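Local atomic coordinates of Lin1840 protein (Listeria innocua serovar 6a, PDB entry 4ZO7), a protein that probably hydrolyses terminal, non-reducing beta-D-glucosyl residues to release beta-D-glucose, as a member of glycosyl hydrolase family 3. Residues D91-Y96 against G407-Y412; F100-A105 against R149-T154; P137-V142 against A188-F193; T503-R508 against L525-T530. The protein carries 2 engineered substitutions. All blocks are in the same frame, centred on the assembly; numbering follows the deposited sequence.

Interaction 1: residues D91-Y96 against G407-Y412. With GLC (alpha-D-glucopyranose), chain I.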
# COMPACT_ATOMS: atom_id res chain seq x y z
N ASP A 91 30.24 -4.76 -2.58
CA ASP A 91 29.19 -4.35 -1.67
C ASP A 91 29.80 -4.04 -0.31
O ASP A 91 29.99 -4.93 0.52
CB ASP A 91 28.16 -5.49 -1.57
CG ASP A 91 27.18 -5.49 -2.71
OD1 ASP A 91 26.54 -4.46 -3.01
OD2 ASP A 91 27.02 -6.53 -3.31
N VAL A 92 30.17 -2.79 -0.09
CA VAL A 92 30.60 -2.33 1.23
C VAL A 92 29.49 -1.40 1.73
O VAL A 92 29.43 -0.23 1.37
CB VAL A 92 32.02 -1.71 1.17
CG1 VAL A 92 32.66 -1.62 2.56
CG2 VAL A 92 32.90 -2.57 0.25
N ILE A 93 28.62 -1.97 2.56
CA ILE A 93 27.29 -1.43 2.87
C ILE A 93 27.26 -0.71 4.22
O ILE A 93 26.78 0.41 4.32
CB ILE A 93 26.22 -2.53 2.85
CG1 ILE A 93 26.29 -3.32 1.53
CG2 ILE A 93 24.81 -1.95 3.08
CD1 ILE A 93 26.33 -2.41 0.27
N HIS A 94 27.73 -1.38 5.25
CA HIS A 94 27.93 -0.70 6.54
C HIS A 94 29.22 -1.23 7.14
O HIS A 94 29.27 -1.69 8.32
CB HIS A 94 26.74 -0.99 7.48
CG HIS A 94 26.43 -2.45 7.64
ND1 HIS A 94 26.57 -3.11 8.85
CD2 HIS A 94 25.91 -3.36 6.79
CE1 HIS A 94 26.15 -4.37 8.72
NE2 HIS A 94 25.74 -4.54 7.48
N GLY A 95 30.25 -1.21 6.31
CA GLY A 95 31.57 -1.58 6.70
C GLY A 95 32.14 -2.73 5.90
O GLY A 95 31.39 -3.50 5.29
N TYR A 96 33.46 -2.84 5.94
CA TYR A 96 34.21 -3.89 5.27
C TYR A 96 34.52 -5.07 6.20
O TYR A 96 33.71 -6.02 6.27
CB TYR A 96 35.48 -3.33 4.61
CG TYR A 96 36.06 -4.31 3.61
CD1 TYR A 96 35.37 -4.64 2.45
CD2 TYR A 96 37.34 -4.89 3.81
CE1 TYR A 96 35.89 -5.58 1.54
CE2 TYR A 96 37.86 -5.79 2.89
CZ TYR A 96 37.14 -6.14 1.76
OH TYR A 96 37.66 -7.08 0.84
N GLY A 407 24.91 -8.11 11.25
CA GLY A 407 23.84 -7.57 10.41
C GLY A 407 23.75 -8.19 9.06
O GLY A 407 24.67 -8.86 8.62
N GLY A 408 22.63 -7.98 8.40
CA GLY A 408 22.56 -8.25 6.99
C GLY A 408 23.49 -7.35 6.13
O GLY A 408 24.02 -6.37 6.57
N TRP A 409 23.68 -7.73 4.90
CA TRP A 409 24.58 -7.10 4.00
C TRP A 409 25.96 -6.95 4.62
O TRP A 409 26.61 -5.92 4.58
CB TRP A 409 23.98 -5.82 3.43
CG TRP A 409 23.07 -6.08 2.27
CD1 TRP A 409 21.69 -5.96 2.25
CD2 TRP A 409 23.44 -6.55 0.96
NE1 TRP A 409 21.21 -6.34 1.05
CE2 TRP A 409 22.24 -6.71 0.23
CE3 TRP A 409 24.65 -6.89 0.36
CZ2 TRP A 409 22.23 -7.12 -1.13
CZ3 TRP A 409 24.64 -7.34 -0.98
CH2 TRP A 409 23.45 -7.42 -1.71
N ASN A 410 26.38 -8.02 5.22
CA ASN A 410 27.76 -8.12 5.67
C ASN A 410 28.49 -9.10 4.79
O ASN A 410 28.56 -10.26 5.11
CB ASN A 410 27.81 -8.56 7.13
CG ASN A 410 29.21 -8.95 7.55
OD1 ASN A 410 30.18 -8.26 7.20
ND2 ASN A 410 29.32 -10.07 8.27
N VAL A 411 29.07 -8.64 3.70
CA VAL A 411 29.70 -9.56 2.72
C VAL A 411 31.12 -9.99 3.12
O VAL A 411 31.53 -11.06 2.74
CB VAL A 411 29.71 -8.90 1.33
CG1 VAL A 411 30.30 -9.80 0.24
CG2 VAL A 411 28.26 -8.55 0.93
N TYR A 412 31.86 -9.18 3.88
CA TYR A 412 33.31 -9.45 4.14
C TYR A 412 33.63 -9.60 5.65
O TYR A 412 34.69 -10.12 6.01
CB TYR A 412 34.21 -8.35 3.48
CG TYR A 412 34.10 -8.34 1.96
CD1 TYR A 412 34.87 -9.21 1.18
CD2 TYR A 412 33.19 -7.51 1.31
CE1 TYR A 412 34.76 -9.22 -0.20
CE2 TYR A 412 33.06 -7.52 -0.08
CZ TYR A 412 33.85 -8.38 -0.84
OH TYR A 412 33.72 -8.41 -2.21
C1 GLC I . 21.86 -6.52 -6.60
C2 GLC I . 21.29 -5.74 -5.39
C3 GLC I . 22.22 -4.60 -4.97
C4 GLC I . 23.67 -5.05 -4.86
C5 GLC I . 24.08 -5.76 -6.13
C6 GLC I . 25.54 -6.25 -6.06
O1 GLC I . 21.81 -5.83 -7.84
O2 GLC I . 20.04 -5.13 -5.64
O3 GLC I . 21.78 -3.97 -3.79
O4 GLC I . 24.45 -3.91 -4.70
O5 GLC I . 23.22 -6.87 -6.36
O6 GLC I . 25.62 -7.24 -5.09
O HOH W 1 30.92 -7.75 -2.96
O HOH W 2 29.72 -5.79 2.90
O HOH W 3 28.79 -3.95 4.91
O HOH W 4 31.37 -6.62 5.25
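G407 passes beside the imidazole of H94. The next residue takes the bond: H94 NE2 donates to G408 O at 2.7 Å, nearly in line with the carbonyl. The acceptor sits 18° out of the H94 ring plane. H94 ND1 is bound to F100 O, so both ring nitrogens are held and the ring cannot easily turn. W409 comes next. Its CB lies 3.9 Å from I93 CG1, and its ring reaches on to the sugar. W409 CZ3 is 3.4 Å from D91 OD2, with the carboxylate and ring planes 59° apart, and W409 CH2 is 3.9 Å from GLC C4. D91 OD1 accepts from GLC O4 at 2.7 Å. Water 3 links W409 O to H94 N and G95 O. N410 turns OD1 to G413 N and to water 4, which accepts from Y412 N. V411 rests CG2 on D91 CB, and its N-H reaches D91 O through water 2. Y412 closes the segment with an offset stack on Y96, centroids 4.6 Å apart and planes at 29°. Y96 CE1 lies over one face of the Y412 ring and V411 CG1 over the other. Y412 OH is hydrogen-bonded to S63 O and accepts from water 1, which in turn accepts from D91 N. A loop of the C-terminal domain thus joins a loop of the barrel domain over bridging waters. Two carbonyl acceptors on one imidazole suggest that H94 carries both ring protons, and so perhaps a positive charge.

Interaction 2: residues F100-A105 against R149-T154. With GLC (alpha-D-glucopyranose), chain I.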
# COMPACT_ATOMS: atom_id res chain seq x y z
N PHE A 100 30.25 -1.83 10.89
CA PHE A 100 29.54 -0.82 11.61
C PHE A 100 28.04 -1.17 11.67
O PHE A 100 27.61 -2.16 11.08
CB PHE A 100 29.74 0.53 10.91
CG PHE A 100 31.10 1.13 11.11
CD1 PHE A 100 32.20 0.56 10.56
CD2 PHE A 100 31.27 2.31 11.84
CE1 PHE A 100 33.47 1.11 10.76
CE2 PHE A 100 32.51 2.87 12.03
CZ PHE A 100 33.61 2.27 11.47
N PRO A 101 27.23 -0.36 12.38
CA PRO A 101 25.80 -0.67 12.47
C PRO A 101 25.15 -0.63 11.13
O PRO A 101 25.61 0.10 10.23
CB PRO A 101 25.25 0.44 13.39
CG PRO A 101 26.39 0.83 14.22
CD PRO A 101 27.64 0.62 13.39
N ILE A 102 24.08 -1.43 10.98
CA ILE A 102 23.33 -1.45 9.71
C ILE A 102 22.82 -0.02 9.38
O ILE A 102 22.66 0.82 10.31
CB ILE A 102 22.20 -2.48 9.71
CG1 ILE A 102 21.29 -2.31 10.90
CG2 ILE A 102 22.80 -3.89 9.68
CD1 ILE A 102 19.90 -2.91 10.69
N PRO A 103 22.67 0.31 8.08
CA PRO A 103 22.30 1.68 7.77
C PRO A 103 21.06 2.19 8.50
O PRO A 103 21.04 3.35 8.88
CB PRO A 103 22.13 1.67 6.26
CG PRO A 103 23.18 0.70 5.84
CD PRO A 103 23.17 -0.37 6.88
N LEU A 104 20.03 1.35 8.71
CA LEU A 104 18.80 1.81 9.44
C LEU A 104 19.16 2.24 10.83
O LEU A 104 18.60 3.22 11.35
CB LEU A 104 17.73 0.69 9.47
CG LEU A 104 16.38 1.09 10.09
CD1 LEU A 104 15.78 2.26 9.36
CD2 LEU A 104 15.48 -0.10 10.07
N ALA A 105 20.11 1.53 11.45
CA ALA A 105 20.57 1.99 12.80
C ALA A 105 21.33 3.31 12.68
O ALA A 105 21.16 4.23 13.49
CB ALA A 105 21.42 0.94 13.48
N ARG A 149 14.74 -5.15 3.02
CA ARG A 149 15.81 -4.24 2.69
C ARG A 149 15.69 -2.92 3.42
O ARG A 149 16.52 -2.04 3.22
CB ARG A 149 15.90 -4.04 1.15
CG ARG A 149 15.94 -5.38 0.41
CD ARG A 149 16.35 -5.19 -1.00
NE ARG A 149 17.76 -4.92 -1.05
CZ ARG A 149 18.56 -5.10 -2.09
NH1 ARG A 149 18.13 -5.57 -3.24
NH2 ARG A 149 19.84 -4.86 -1.92
N VAL A 150 14.70 -2.75 4.32
CA VAL A 150 14.68 -1.53 5.15
C VAL A 150 16.00 -1.38 5.94
O VAL A 150 16.38 -0.29 6.33
CB VAL A 150 13.47 -1.44 6.09
CG1 VAL A 150 12.20 -1.44 5.29
CG2 VAL A 150 13.48 -2.60 7.07
N MET A 151 16.67 -2.49 6.18
CA MET A 151 17.94 -2.45 6.96
C MET A 151 19.03 -1.61 6.32
O MET A 151 19.91 -1.10 7.01
CB MET A 151 18.44 -3.86 7.20
CG MET A 151 18.78 -4.64 5.95
SD MET A 151 20.39 -5.48 5.98
CE MET A 151 21.42 -4.02 6.10
N GLU A 152 18.94 -1.43 5.01
CA GLU A 152 19.93 -0.77 4.14
C GLU A 152 19.62 0.72 3.95
O GLU A 152 20.45 1.47 3.49
CB GLU A 152 19.90 -1.40 2.73
CG GLU A 152 20.39 -2.84 2.61
CD GLU A 152 19.89 -3.51 1.34
OE1 GLU A 152 20.36 -3.08 0.28
OE2 GLU A 152 19.05 -4.45 1.39
N SER A 153 18.43 1.15 4.35
CA SER A 153 17.99 2.54 4.24
C SER A 153 18.17 3.17 5.56
O SER A 153 18.27 2.48 6.60
CB SER A 153 16.50 2.56 3.95
OG SER A 153 15.99 3.90 3.88
N THR A 154 18.16 4.50 5.57
CA THR A 154 18.24 5.25 6.82
C THR A 154 16.82 5.58 7.26
O THR A 154 16.63 6.30 8.27
CB THR A 154 19.16 6.51 6.75
OG1 THR A 154 18.83 7.38 5.65
CG2 THR A 154 20.62 6.06 6.56
C1 GLC I . 21.86 -6.52 -6.60
C2 GLC I . 21.29 -5.74 -5.39
C3 GLC I . 22.22 -4.60 -4.97
C4 GLC I . 23.67 -5.05 -4.86
C5 GLC I . 24.08 -5.76 -6.13
C6 GLC I . 25.54 -6.25 -6.06
O1 GLC I . 21.81 -5.83 -7.84
O2 GLC I . 20.04 -5.13 -5.64
O3 GLC I . 21.78 -3.97 -3.79
O4 GLC I . 24.45 -3.91 -4.70
O5 GLC I . 23.22 -6.87 -6.36
O6 GLC I . 25.62 -7.24 -5.09
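P103 and L104 form the first turn of helix 103-109, and this turn packs against the 3-10 segment that runs through 149-152. Both follow neighbouring strands of the TIM-barrel domain, 87-90 and 133-134. The direct link is one backbone bond, L104 N to M151 O, 3.0 Å long. P103 has no N-H to give. It lays its ring on the backbone instead, with P103 CB 3.2 Å from E152 O and CD against M151 O. L104 covers the other carbonyls: its CB lies beside V150 O and S153 O.

Side chains close round this backbone core. I102, at the N-cap position, crosses M151 at about a right angle, with I102 CG2 3.8 Å from M151 CE. M151 CG lies between the backbone N and the carbonyl carbon (chi1 62°), and bends at chi2 and chi3 bring the methyl back to I102. T154 CG2 touches P103 O, while its OG1 is bonded to N161. S153 OG is bonded to D140 O, which ties the end of the turn back to an earlier part of the same loop.

Farther out, the turn sets the sugar-binding arginine. R149 grips E152 side-on with NE and NH2, and NE to OE2 is 2.8 Å. This pairing fixes the rotation of the guanidinium and leaves NH1 and NH2 directed at the glucose. R149 NH2 donates to GLC O3 at 2.8 Å, and R149 NH1 donates to GLC O2 at 3.1 Å.

Interaction 3: residues P137-V142 against A188-F193; sequences PMLDLV and ACVKHF. With GLC (alpha-D-glucopyranose), chain I.
D140 and H192 meet at about a right angle, yet their carboxylate and ring planes are only 30° apart. D140 takes H192 by two points. H192 ND1 donates to the syn lone pair of D140 OD2 at 2.8 Å, and the acceptor lies near the ring plane. H192 N donates to D140 OD1 at 2.9 Å, also on the syn side. OD1 is bonded to Y223 OH as well. This grip fixes the imidazole, whose NE2 meets GLC O3 at 2.7 Å. K191 covers the ring from above, with CG over the centre of one face. At chi1 76° the lysine is tucked over its own main chain, then runs out extended. K191 NZ thereby donates to GLC O4 at 2.8 Å and to GLC O3 at 3.1 Å. M138 CG approaches the same imidazole obliquely. Behind the site, the L139 and V190 side chains cross at about a right angle, CD1 touching CG1. The backbones are bridged by K191 N to P137 O and by L139 N to K191 O, the latter 2.8 Å. A cis peptide joins K191 to H192. Adjacent Lys and His on a barrel strand, both reaching the sugar, are characteristic of the glucose pocket of family 3 glycosidases.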
# COMPACT_ATOMS: atom_id res chain seq x y z
N PRO A 137 25.82 4.69 -1.12
CA PRO A 137 24.69 4.44 -0.26
C PRO A 137 23.42 3.89 -0.95
O PRO A 137 23.16 4.12 -2.14
CB PRO A 137 24.39 5.82 0.32
CG PRO A 137 24.69 6.73 -0.80
CD PRO A 137 25.85 6.10 -1.54
N MET A 138 22.64 3.18 -0.15
CA MET A 138 21.30 2.79 -0.51
C MET A 138 20.36 3.88 -0.04
O MET A 138 20.27 4.16 1.17
CB MET A 138 20.96 1.48 0.16
CG MET A 138 19.62 0.90 -0.31
SD MET A 138 18.21 1.39 0.72
CE MET A 138 17.15 -0.03 0.37
N LEU A 139 19.68 4.49 -1.01
CA LEU A 139 18.87 5.71 -0.75
C LEU A 139 17.36 5.56 -0.98
O LEU A 139 16.61 6.54 -1.09
CB LEU A 139 19.47 6.86 -1.51
CG LEU A 139 20.86 7.25 -1.00
CD1 LEU A 139 21.40 8.44 -1.81
CD2 LEU A 139 20.95 7.62 0.48
N ASP A 140 16.89 4.31 -0.99
CA ASP A 140 15.46 4.04 -1.09
C ASP A 140 14.62 4.43 0.20
O ASP A 140 14.80 3.91 1.33
CB ASP A 140 15.25 2.56 -1.50
CG ASP A 140 16.15 2.12 -2.63
OD1 ASP A 140 16.43 2.87 -3.60
OD2 ASP A 140 16.60 0.98 -2.56
N LEU A 141 13.68 5.36 0.01
CA LEU A 141 12.75 5.70 1.03
C LEU A 141 11.96 4.48 1.42
O LEU A 141 11.46 3.70 0.54
CB LEU A 141 11.78 6.79 0.48
CG LEU A 141 10.82 7.37 1.49
CD1 LEU A 141 11.62 8.20 2.46
CD2 LEU A 141 9.85 8.24 0.74
N VAL A 142 11.81 4.28 2.73
CA VAL A 142 11.06 3.13 3.20
C VAL A 142 9.92 3.51 4.19
O VAL A 142 10.12 4.25 5.19
CB VAL A 142 12.02 2.11 3.85
CG1 VAL A 142 12.80 1.36 2.82
CG2 VAL A 142 12.96 2.75 4.88
N ALA A 188 31.66 5.87 -4.87
CA ALA A 188 30.35 5.44 -4.42
C ALA A 188 29.43 5.29 -5.59
O ALA A 188 29.56 6.04 -6.62
CB ALA A 188 29.73 6.45 -3.46
N CYS A 189 28.48 4.38 -5.43
CA CYS A 189 27.45 4.06 -6.37
C CYS A 189 26.13 4.15 -5.62
O CYS A 189 25.81 3.26 -4.82
CB CYS A 189 27.57 2.65 -6.91
SG CYS A 189 26.27 2.15 -8.10
N VAL A 190 25.39 5.22 -5.89
CA VAL A 190 23.98 5.39 -5.39
C VAL A 190 23.08 4.25 -5.88
O VAL A 190 23.12 3.85 -7.04
CB VAL A 190 23.41 6.80 -5.80
CG1 VAL A 190 21.92 7.01 -5.49
CG2 VAL A 190 24.16 7.89 -5.10
N LYS A 191 22.29 3.67 -5.00
CA LYS A 191 21.32 2.67 -5.42
C LYS A 191 20.00 2.84 -4.61
O LYS A 191 20.00 3.54 -3.61
CB LYS A 191 21.95 1.27 -5.36
CG LYS A 191 22.08 0.69 -3.97
CD LYS A 191 23.12 -0.45 -3.87
CE LYS A 191 22.97 -1.22 -2.57
NZ LYS A 191 23.98 -2.30 -2.43
N HIS A 192 18.86 2.32 -5.06
CA HIS A 192 18.58 1.73 -6.37
C HIS A 192 17.58 2.66 -7.10
O HIS A 192 16.48 2.93 -6.58
CB HIS A 192 17.89 0.35 -6.21
CG HIS A 192 18.59 -0.60 -5.30
ND1 HIS A 192 18.48 -0.55 -3.92
CD2 HIS A 192 19.44 -1.64 -5.55
CE1 HIS A 192 19.17 -1.53 -3.38
NE2 HIS A 192 19.76 -2.20 -4.35
N PHE A 193 17.94 3.16 -8.30
CA PHE A 193 17.18 4.22 -8.99
C PHE A 193 16.06 3.48 -9.74
O PHE A 193 16.37 2.72 -10.67
CB PHE A 193 18.07 4.91 -10.02
CG PHE A 193 17.68 6.34 -10.34
CD1 PHE A 193 17.82 7.33 -9.37
CD2 PHE A 193 17.16 6.68 -11.58
CE1 PHE A 193 17.42 8.62 -9.60
CE2 PHE A 193 16.78 7.99 -11.83
CZ PHE A 193 16.91 8.95 -10.83
C1 GLC I . 21.86 -6.52 -6.60
C2 GLC I . 21.29 -5.74 -5.39
C3 GLC I . 22.22 -4.60 -4.97
C4 GLC I . 23.67 -5.05 -4.86
C5 GLC I . 24.08 -5.76 -6.13
C6 GLC I . 25.54 -6.25 -6.06
O1 GLC I . 21.81 -5.83 -7.84
O2 GLC I . 20.04 -5.13 -5.64
O3 GLC I . 21.78 -3.97 -3.79
O4 GLC I . 24.45 -3.91 -4.70
O5 GLC I . 23.22 -6.87 -6.36
O6 GLC I . 25.62 -7.24 -5.09

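Interaction 4: residues T503-R508 against L525-T530; sequences TLFNGR and LWFPGT
The ring of F505 carries L525 CB over one face, 4.1 Å from its centroid in a CH-pi contact. P528 CD and F527 CD1 come to the edge of the same ring. F527 has the backbone N of N506 over one face, and its CE1 also meets F505 CB at 3.7 Å. W526 receives N506 O and R508 C at its edge. Its ring lies at 25° to the amide of N506, with N506 ND2 3.7 Å from W526 CZ3. The amide is well held. A chi1 of 58° turns the N506 side chain so that ND2 comes round to R508 O at 2.7 Å and to E524 OE2. N506 O is buried and has no polar partner; carbon atoms of W526 and F527 close on it, W526 CA among them at 3.2 Å. L525 CD1 touches both T503 CB and F505 CZ. Two backbone bonds join the segments. L525 N donates to L504 O at 3.0 Å, and N506 N donates weakly to W526 O at 3.4 Å. W526 also packs on helix 103-109. R508 is bonded to W470 O and paired with E466, and also reaches P145 O and R146 O of the barrel domain. The contact joins the C-terminal ends of two neighbouring parallel strands, 500-505 and 521-524, of the family 3 C-terminal domain, an alpha/beta sandwich, where their loops turn to face the barrel.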
# COMPACT_ATOMS: atom_id res chain seq x y z
N THR A 503 17.15 -6.19 25.51
CA THR A 503 18.07 -5.72 24.51
C THR A 503 17.69 -6.46 23.25
O THR A 503 17.79 -7.68 23.17
CB THR A 503 19.53 -5.97 24.87
OG1 THR A 503 19.70 -7.35 25.22
CG2 THR A 503 19.93 -5.14 26.09
N LEU A 504 17.15 -5.69 22.30
CA LEU A 504 16.61 -6.22 21.06
C LEU A 504 17.57 -5.99 19.85
O LEU A 504 18.11 -4.91 19.64
CB LEU A 504 15.26 -5.53 20.81
CG LEU A 504 14.52 -5.87 19.56
CD1 LEU A 504 14.04 -7.32 19.62
CD2 LEU A 504 13.36 -4.87 19.41
N PHE A 505 17.79 -7.05 19.09
CA PHE A 505 18.63 -7.04 17.91
C PHE A 505 17.78 -7.46 16.72
O PHE A 505 17.06 -8.47 16.76
CB PHE A 505 19.83 -7.97 18.04
CG PHE A 505 20.74 -7.62 19.16
CD1 PHE A 505 20.39 -7.93 20.47
CD2 PHE A 505 21.94 -7.00 18.90
CE1 PHE A 505 21.22 -7.60 21.49
CE2 PHE A 505 22.78 -6.65 19.94
CZ PHE A 505 22.42 -6.94 21.24
N ASN A 506 17.87 -6.66 15.65
CA ASN A 506 16.92 -6.76 14.59
C ASN A 506 17.25 -5.79 13.45
O ASN A 506 18.01 -4.85 13.63
CB ASN A 506 15.53 -6.54 15.10
CG ASN A 506 15.37 -5.21 15.76
OD1 ASN A 506 16.07 -4.91 16.75
ND2 ASN A 506 14.47 -4.37 15.24
N GLY A 507 16.70 -6.11 12.26
CA GLY A 507 16.99 -5.40 11.00
C GLY A 507 15.84 -4.56 10.49
O GLY A 507 15.98 -3.94 9.39
N ARG A 508 14.72 -4.53 11.23
CA ARG A 508 13.47 -3.82 10.80
C ARG A 508 12.72 -3.47 12.02
O ARG A 508 12.92 -4.12 13.06
CB ARG A 508 12.51 -4.75 10.00
CG ARG A 508 12.23 -6.08 10.71
CD ARG A 508 11.02 -6.92 10.26
NE ARG A 508 11.10 -7.23 8.83
CZ ARG A 508 11.77 -8.23 8.26
NH1 ARG A 508 12.47 -9.11 8.98
NH2 ARG A 508 11.77 -8.33 6.95
N LEU A 525 19.07 -2.10 19.91
CA LEU A 525 20.43 -2.07 19.36
C LEU A 525 20.58 -2.25 17.87
O LEU A 525 21.70 -2.07 17.34
CB LEU A 525 21.25 -3.19 20.05
CG LEU A 525 21.42 -2.69 21.48
CD1 LEU A 525 21.29 -3.78 22.48
CD2 LEU A 525 22.71 -1.90 21.66
N TRP A 526 19.49 -2.64 17.20
CA TRP A 526 19.49 -3.00 15.80
C TRP A 526 20.55 -4.09 15.71
O TRP A 526 20.64 -4.91 16.63
CB TRP A 526 19.76 -1.79 14.92
CG TRP A 526 18.75 -0.67 15.05
CD1 TRP A 526 18.94 0.56 15.64
CD2 TRP A 526 17.43 -0.66 14.53
NE1 TRP A 526 17.78 1.34 15.50
CE2 TRP A 526 16.86 0.60 14.81
CE3 TRP A 526 16.67 -1.60 13.79
CZ2 TRP A 526 15.54 0.93 14.41
CZ3 TRP A 526 15.37 -1.26 13.39
CH2 TRP A 526 14.82 -0.01 13.71
N PHE A 527 21.38 -4.09 14.68
CA PHE A 527 22.58 -4.90 14.69
C PHE A 527 23.79 -3.96 14.62
O PHE A 527 24.02 -3.34 13.60
CB PHE A 527 22.61 -5.82 13.48
CG PHE A 527 21.53 -6.85 13.46
CD1 PHE A 527 21.40 -7.77 14.52
CD2 PHE A 527 20.70 -6.97 12.36
CE1 PHE A 527 20.46 -8.77 14.45
CE2 PHE A 527 19.77 -7.93 12.30
CZ PHE A 527 19.64 -8.83 13.34
N PRO A 528 24.58 -3.84 15.71
CA PRO A 528 25.63 -2.83 15.80
C PRO A 528 26.94 -3.07 15.06
O PRO A 528 27.73 -2.11 14.88
CB PRO A 528 25.90 -2.78 17.29
CG PRO A 528 24.71 -3.41 17.95
CD PRO A 528 24.34 -4.47 17.01
N GLY A 529 27.20 -4.30 14.64
CA GLY A 529 28.40 -4.66 13.92
C GLY A 529 29.41 -5.31 14.85
O GLY A 529 29.06 -5.91 15.90
N THR A 530 30.68 -5.17 14.48
CA THR A 530 31.80 -5.89 15.11
C THR A 530 31.80 -5.75 16.66
O THR A 530 32.03 -6.74 17.42
CB THR A 530 33.14 -5.48 14.39
OG1 THR A 530 33.11 -5.94 13.03
CG2 THR A 530 34.43 -6.05 15.07

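Overall arrangement
Interactions 2 and 3 are nested in the long loop that interaction 1 closes, and their segments alternate along the chain. Interaction 4 follows later. Centres are about 10 Å apart for 1 and 2 and for 2 and 4, and about 11 Å for 2 and 3. Interactions 3 and 4 lie about 21 Å apart and do not touch. Interactions 2 and 3 belong to the barrel domain, and interaction 4 to the C-terminal domain. Interaction 1 joins the two domains. Interactions 2 and 4 meet across the boundary, where I102 N probably bonds to F527 O. Interactions 1, 2 and 3 all meet the same glucose, so the pocket is built where the domains adjoin.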